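Local coordinates for protein nucleoporin nup120 (Schizosaccharomyces pombe, PDB 4GQ2) that serves as a structural constituent of the nuclear pore complex, whose components can also act as docking partners for transiently associated transport factors, at residues R680-I685 with F773-N778; I561-T566 with E573-L578. One frame throughout, in Å; residues are numbered along the deposited sequence.

Along the chain the two contacts come in series: interaction 2 (561-566 with 573-578) closes before interaction 1 (680-685 with 773-778) opens. Their centres lie 30 Å apart and their nearest atoms about 12 Å apart, so they do not touch. Both lie among helices, in a chain that also carries a strand-rich beta-propeller. Interaction 1 is buried close to the middle of the chain, whereas interaction 2 sits at the surface. Helix 672-703 links them: it carries L682 of interaction 1, and farther along it F696 and L699 touch the helix of interaction 2. One long helix thus connects a surface contact between a loop and the helix that follows it with a buried long-range contact in this scaffold protein.

Interaction 1 of 2, residues R680-I685 with F773-N778; sequences RVLDSI and FFSALN
With CG anti to its carbonyl carbon (chi1 -73°) and an extended second torsion (177°), L682 places CD1 against F774 and S775, while F774 holds CG anti to its backbone N (chi1 175°) and meets that methyl with its ring. The two side chains cross at about a right angle. L682 CD1 comes to the ring edge, near its plane, 4.2 Å from F774 CD2, and the same methyl lies 3.7 Å from S775 OG. This is van der Waals contact alone; the serine hydroxyl is satisfied in its own helix, by a hydrogen bond with L771 O, letting a small polar residue sit beside a buried leucine. S775 also touches V678 and A679 of helix 672-703, where its small size allows a close approach. N778 ND2 donates to F774 O, at 3.0 Å, from above the carbonyl plane, and lies over one face of the F774 ring, near its rim. Leucine suits its place because its branched tip also reaches S798 and L799 of helix 790-803, and F774 spreads its bulk onto L812. A sparse apolar contact between helices 672-703 and 770-777, it is the kind of helix-helix packing from which a helical domain core is built.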
loop_
_atom_site.group_PDB
_atom_site.type_symbol
_atom_site.label_atom_id
_atom_site.label_comp_id
_atom_site.label_asym_id
_atom_site.label_seq_id
_atom_site.Cartn_x
_atom_site.Cartn_y
_atom_site.Cartn_z
ATOM N N ARG A 680 1.575 9.872 3.416
ATOM C CA ARG A 680 2.866 9.499 3.995
ATOM C C ARG A 680 2.928 9.827 5.481
ATOM O O ARG A 680 3.373 9.002 6.284
ATOM C CB ARG A 680 4.026 10.133 3.211
ATOM C CG ARG A 680 4.216 9.473 1.847
ATOM C CD ARG A 680 5.251 10.149 0.954
ATOM N NE ARG A 680 5.384 9.410 -0.301
ATOM C CZ ARG A 680 6.248 8.419 -0.516
ATOM N NH1 ARG A 680 7.116 8.056 0.423
ATOM N NH2 ARG A 680 6.257 7.803 -1.695
ATOM N N VAL A 681 2.450 11.015 5.851
ATOM C CA VAL A 681 2.399 11.398 7.263
ATOM C C VAL A 681 1.438 10.490 8.048
ATOM O O VAL A 681 1.793 10.018 9.132
ATOM C CB VAL A 681 2.028 12.888 7.449
ATOM C CG1 VAL A 681 1.764 13.204 8.913
ATOM C CG2 VAL A 681 3.129 13.781 6.903
ATOM N N LEU A 682 0.243 10.238 7.497
ATOM C CA LEU A 682 -0.711 9.308 8.120
ATOM C C LEU A 682 -0.104 7.924 8.363
ATOM O O LEU A 682 -0.185 7.394 9.474
ATOM C CB LEU A 682 -2.002 9.181 7.297
ATOM C CG LEU A 682 -2.936 10.394 7.367
ATOM C CD1 LEU A 682 -4.141 10.205 6.462
ATOM C CD2 LEU A 682 -3.362 10.693 8.804
ATOM N N ASP A 683 0.506 7.349 7.328
ATOM C CA ASP A 683 1.128 6.031 7.434
ATOM C C ASP A 683 2.098 6.025 8.617
ATOM O O ASP A 683 2.102 5.106 9.441
ATOM C CB ASP A 683 1.861 5.697 6.128
ATOM C CG ASP A 683 2.608 4.381 6.192
ATOM O OD1 ASP A 683 1.974 3.327 6.010
ATOM O OD2 ASP A 683 3.835 4.397 6.421
ATOM N N SER A 684 2.903 7.080 8.697
ATOM C CA SER A 684 3.910 7.219 9.736
ATOM C C SER A 684 3.286 7.402 11.133
ATOM O O SER A 684 3.750 6.821 12.105
ATOM C CB SER A 684 4.854 8.367 9.373
ATOM O OG SER A 684 5.736 8.636 10.435
ATOM N N ILE A 685 2.227 8.201 11.224
ATOM C CA ILE A 685 1.509 8.388 12.488
ATOM C C ILE A 685 0.767 7.114 12.912
ATOM O O ILE A 685 0.845 6.696 14.073
ATOM C CB ILE A 685 0.525 9.586 12.429
ATOM C CG1 ILE A 685 1.252 10.894 12.087
ATOM C CG2 ILE A 685 -0.228 9.738 13.745
ATOM C CD1 ILE A 685 2.557 11.086 12.819
ATOM N N PHE A 773 -6.509 8.075 -1.405
ATOM C CA PHE A 773 -7.950 8.220 -1.642
ATOM C C PHE A 773 -8.655 8.640 -0.339
ATOM O O PHE A 773 -9.426 9.603 -0.327
ATOM C CB PHE A 773 -8.485 6.886 -2.159
ATOM C CG PHE A 773 -9.927 6.903 -2.582
ATOM C CD1 PHE A 773 -10.941 6.729 -1.654
ATOM C CD2 PHE A 773 -10.266 7.006 -3.929
ATOM C CE1 PHE A 773 -12.271 6.700 -2.049
ATOM C CE2 PHE A 773 -11.595 6.981 -4.331
ATOM C CZ PHE A 773 -12.601 6.823 -3.390
ATOM N N PHE A 774 -8.384 7.924 0.752
ATOM C CA PHE A 774 -8.876 8.319 2.076
ATOM C C PHE A 774 -8.474 9.757 2.408
ATOM O O PHE A 774 -9.281 10.535 2.923
ATOM C CB PHE A 774 -8.320 7.378 3.145
ATOM C CG PHE A 774 -8.683 7.765 4.557
ATOM C CD1 PHE A 774 -9.971 7.545 5.049
ATOM C CD2 PHE A 774 -7.737 8.330 5.397
ATOM C CE1 PHE A 774 -10.297 7.870 6.353
ATOM C CE2 PHE A 774 -8.062 8.672 6.707
ATOM C CZ PHE A 774 -9.347 8.443 7.186
ATOM N N SER A 775 -7.222 10.098 2.113
ATOM C CA SER A 775 -6.696 11.422 2.407
ATOM C C SER A 775 -7.512 12.484 1.691
ATOM O O SER A 775 -7.857 13.510 2.271
ATOM C CB SER A 775 -5.220 11.506 2.011
ATOM O OG SER A 775 -4.435 10.664 2.839
ATOM N N ALA A 776 -7.851 12.211 0.436
ATOM C CA ALA A 776 -8.624 13.147 -0.370
ATOM C C ALA A 776 -10.033 13.370 0.186
ATOM O O ALA A 776 -10.533 14.493 0.153
ATOM C CB ALA A 776 -8.666 12.694 -1.817
ATOM N N LEU A 777 -10.657 12.321 0.725
ATOM C CA LEU A 777 -12.007 12.433 1.304
ATOM C C LEU A 777 -12.049 13.295 2.566
ATOM O O LEU A 777 -13.104 13.810 2.937
ATOM C CB LEU A 777 -12.593 11.056 1.627
ATOM C CG LEU A 777 -12.912 10.123 0.459
ATOM C CD1 LEU A 777 -13.169 8.707 0.959
ATOM C CD2 LEU A 777 -14.098 10.653 -0.335
ATOM N N ASN A 778 -10.906 13.435 3.230
ATOM C CA ASN A 778 -10.831 14.197 4.468
ATOM C C ASN A 778 -10.169 15.551 4.262
ATOM O O ASN A 778 -9.761 16.202 5.226
ATOM C CB ASN A 778 -10.083 13.394 5.528
ATOM C CG ASN A 778 -10.894 12.232 6.046
ATOM O OD1 ASN A 778 -11.758 12.403 6.899
ATOM N ND2 ASN A 778 -10.623 11.038 5.528
#

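Interaction 2 of 2, residues I561-T566 with E573-L578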
loop_
_atom_site.group_PDB
_atom_site.type_symbol
_atom_site.label_atom_id
_atom_site.label_comp_id
_atom_site.label_asym_id
_atom_site.label_seq_id
_atom_site.Cartn_x
_atom_site.Cartn_y
_atom_site.Cartn_z
ATOM N N ILE A 561 9.209 12.823 30.980
ATOM C CA ILE A 561 8.859 13.392 32.287
ATOM C C ILE A 561 9.224 14.880 32.383
ATOM O O ILE A 561 8.452 15.682 32.917
ATOM C CB ILE A 561 9.523 12.598 33.445
ATOM C CG1 ILE A 561 9.029 11.139 33.487
ATOM C CG2 ILE A 561 9.329 13.297 34.791
ATOM C CD1 ILE A 561 7.539 10.952 33.695
ATOM N N SER A 562 10.387 15.240 31.841
ATOM C CA SER A 562 10.915 16.605 31.942
ATOM C C SER A 562 10.105 17.676 31.194
ATOM O O SER A 562 10.516 18.837 31.141
ATOM C CB SER A 562 12.388 16.644 31.519
ATOM O OG SER A 562 12.538 16.268 30.161
ATOM N N SER A 563 8.965 17.289 30.620
ATOM C CA SER A 563 8.000 18.252 30.092
ATOM C C SER A 563 7.252 18.886 31.267
ATOM O O SER A 563 6.534 18.207 32.007
ATOM C CB SER A 563 7.032 17.597 29.097
ATOM O OG SER A 563 6.181 16.659 29.733
ATOM N N LEU A 564 7.440 20.195 31.410
ATOM C CA LEU A 564 7.085 20.970 32.610
ATOM C C LEU A 564 5.626 20.850 33.084
ATOM O O LEU A 564 4.725 20.638 32.274
ATOM C CB LEU A 564 7.441 22.449 32.388
ATOM C CG LEU A 564 8.840 22.794 31.866
ATOM C CD1 LEU A 564 8.833 22.986 30.354
ATOM C CD2 LEU A 564 9.367 24.040 32.559
ATOM N N GLU A 565 5.388 20.964 34.393
ATOM C CA GLU A 565 6.434 21.049 35.421
ATOM C C GLU A 565 6.535 19.774 36.274
ATOM O O GLU A 565 7.633 19.408 36.686
ATOM C CB GLU A 565 6.241 22.269 36.338
ATOM C CG GLU A 565 6.294 23.624 35.646
ATOM C CD GLU A 565 4.919 24.172 35.318
ATOM O OE1 GLU A 565 4.069 24.238 36.233
ATOM O OE2 GLU A 565 4.688 24.551 34.150
ATOM N N THR A 566 5.415 19.094 36.549
ATOM C CA THR A 566 4.074 19.472 36.072
ATOM C C THR A 566 3.173 20.226 37.073
ATOM O O THR A 566 2.393 21.077 36.646
ATOM C CB THR A 566 3.301 18.284 35.443
ATOM O OG1 THR A 566 3.094 17.263 36.425
ATOM C CG2 THR A 566 4.066 17.700 34.257
ATOM N N GLU A 573 2.311 9.752 36.452
ATOM C CA GLU A 573 1.958 8.346 36.613
ATOM C C GLU A 573 1.429 7.703 35.335
ATOM O O GLU A 573 1.704 6.533 35.074
ATOM C CB GLU A 573 0.958 8.171 37.749
ATOM C CG GLU A 573 1.581 8.338 39.121
ATOM C CD GLU A 573 0.682 7.857 40.242
ATOM O OE1 GLU A 573 -0.331 7.173 39.966
ATOM O OE2 GLU A 573 1.003 8.166 41.407
ATOM N N GLY A 574 0.671 8.470 34.552
ATOM C CA GLY A 574 0.182 8.022 33.249
ATOM C C GLY A 574 1.329 7.726 32.300
ATOM O O GLY A 574 1.345 6.685 31.629
ATOM N N TYR A 575 2.291 8.645 32.253
ATOM C CA TYR A 575 3.516 8.462 31.476
ATOM C C TYR A 575 4.220 7.163 31.855
ATOM O O TYR A 575 4.616 6.385 30.980
ATOM C CB TYR A 575 4.457 9.645 31.696
ATOM C CG TYR A 575 4.167 10.852 30.835
ATOM C CD1 TYR A 575 2.878 11.119 30.375
ATOM C CD2 TYR A 575 5.183 11.745 30.499
ATOM C CE1 TYR A 575 2.612 12.231 29.595
ATOM C CE2 TYR A 575 4.926 12.859 29.715
ATOM C CZ TYR A 575 3.641 13.096 29.266
ATOM O OH TYR A 575 3.384 14.199 28.488
ATOM N N GLN A 576 4.357 6.934 33.160
ATOM C CA GLN A 576 5.007 5.732 33.680
ATOM C C GLN A 576 4.359 4.443 33.183
ATOM O O GLN A 576 5.066 3.505 32.807
ATOM C CB GLN A 576 5.045 5.760 35.204
ATOM C CG GLN A 576 5.956 6.846 35.756
ATOM C CD GLN A 576 5.953 6.928 37.273
ATOM O OE1 GLN A 576 4.998 6.521 37.943
ATOM N NE2 GLN A 576 7.033 7.461 37.823
ATOM N N ILE A 577 3.024 4.410 33.177
ATOM C CA ILE A 577 2.273 3.250 32.696
ATOM C C ILE A 577 2.433 3.076 31.181
ATOM O O ILE A 577 2.544 1.945 30.689
ATOM C CB ILE A 577 0.771 3.330 33.048
ATOM C CG1 ILE A 577 0.573 3.653 34.533
ATOM C CG2 ILE A 577 0.074 2.016 32.704
ATOM C CD1 ILE A 577 -0.768 4.279 34.865
ATOM N N LEU A 578 2.446 4.188 30.444
ATOM C CA LEU A 578 2.682 4.135 29.002
ATOM C C LEU A 578 4.015 3.436 28.714
ATOM O O LEU A 578 4.083 2.548 27.859
ATOM C CB LEU A 578 2.625 5.535 28.365
ATOM C CG LEU A 578 2.922 5.773 26.867
ATOM C CD1 LEU A 578 4.421 5.938 26.626
ATOM C CD2 LEU A 578 2.332 4.710 25.935
#
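I561 and Y575 meet as their side chains slide past each other in opposite directions, the isoleucine tip reaching the root of the tyrosine. I561 CD1 lies 3.9 Å from Y575 CB and 4.0 Å from Y575 CD2, approaching the ring obliquely. CG1 of I561 stands anti to the carbonyl carbon (chi1 -63°), and the further bend at chi2 carries CD1 to the helix. At the other end of the ring, S563 OG stands 4.0 Å from Y575 CE2 and 3.9 Å from Y575 OH, too far for a hydrogen bond. Its partner is instead L560 O, a bond that ties the serine back to the end of the preceding helix. A short serine suits this loop, since its hydroxyl can serve the backbone while still lying beside the ring. Tyrosine suits its place by being long and apolar along its flanks yet polar at its end, where OH makes a weak hydrogen bond with R656 NH2, on helix 646-658. Its ring also packs edge-to-face with F552 of helix 548-553. An alanine here is likely to take the ring from beside I561 CD1 and S563 OG, opening a gap there, to cost F552 this edge-to-face partner and to leave R656 without this weak bond. The end of helix 557-561 and the loop after it thus lie against helix 571-585, where I561 also touches I572, while I577 and L578 of that helix pack against helices 646-658 and 672-703.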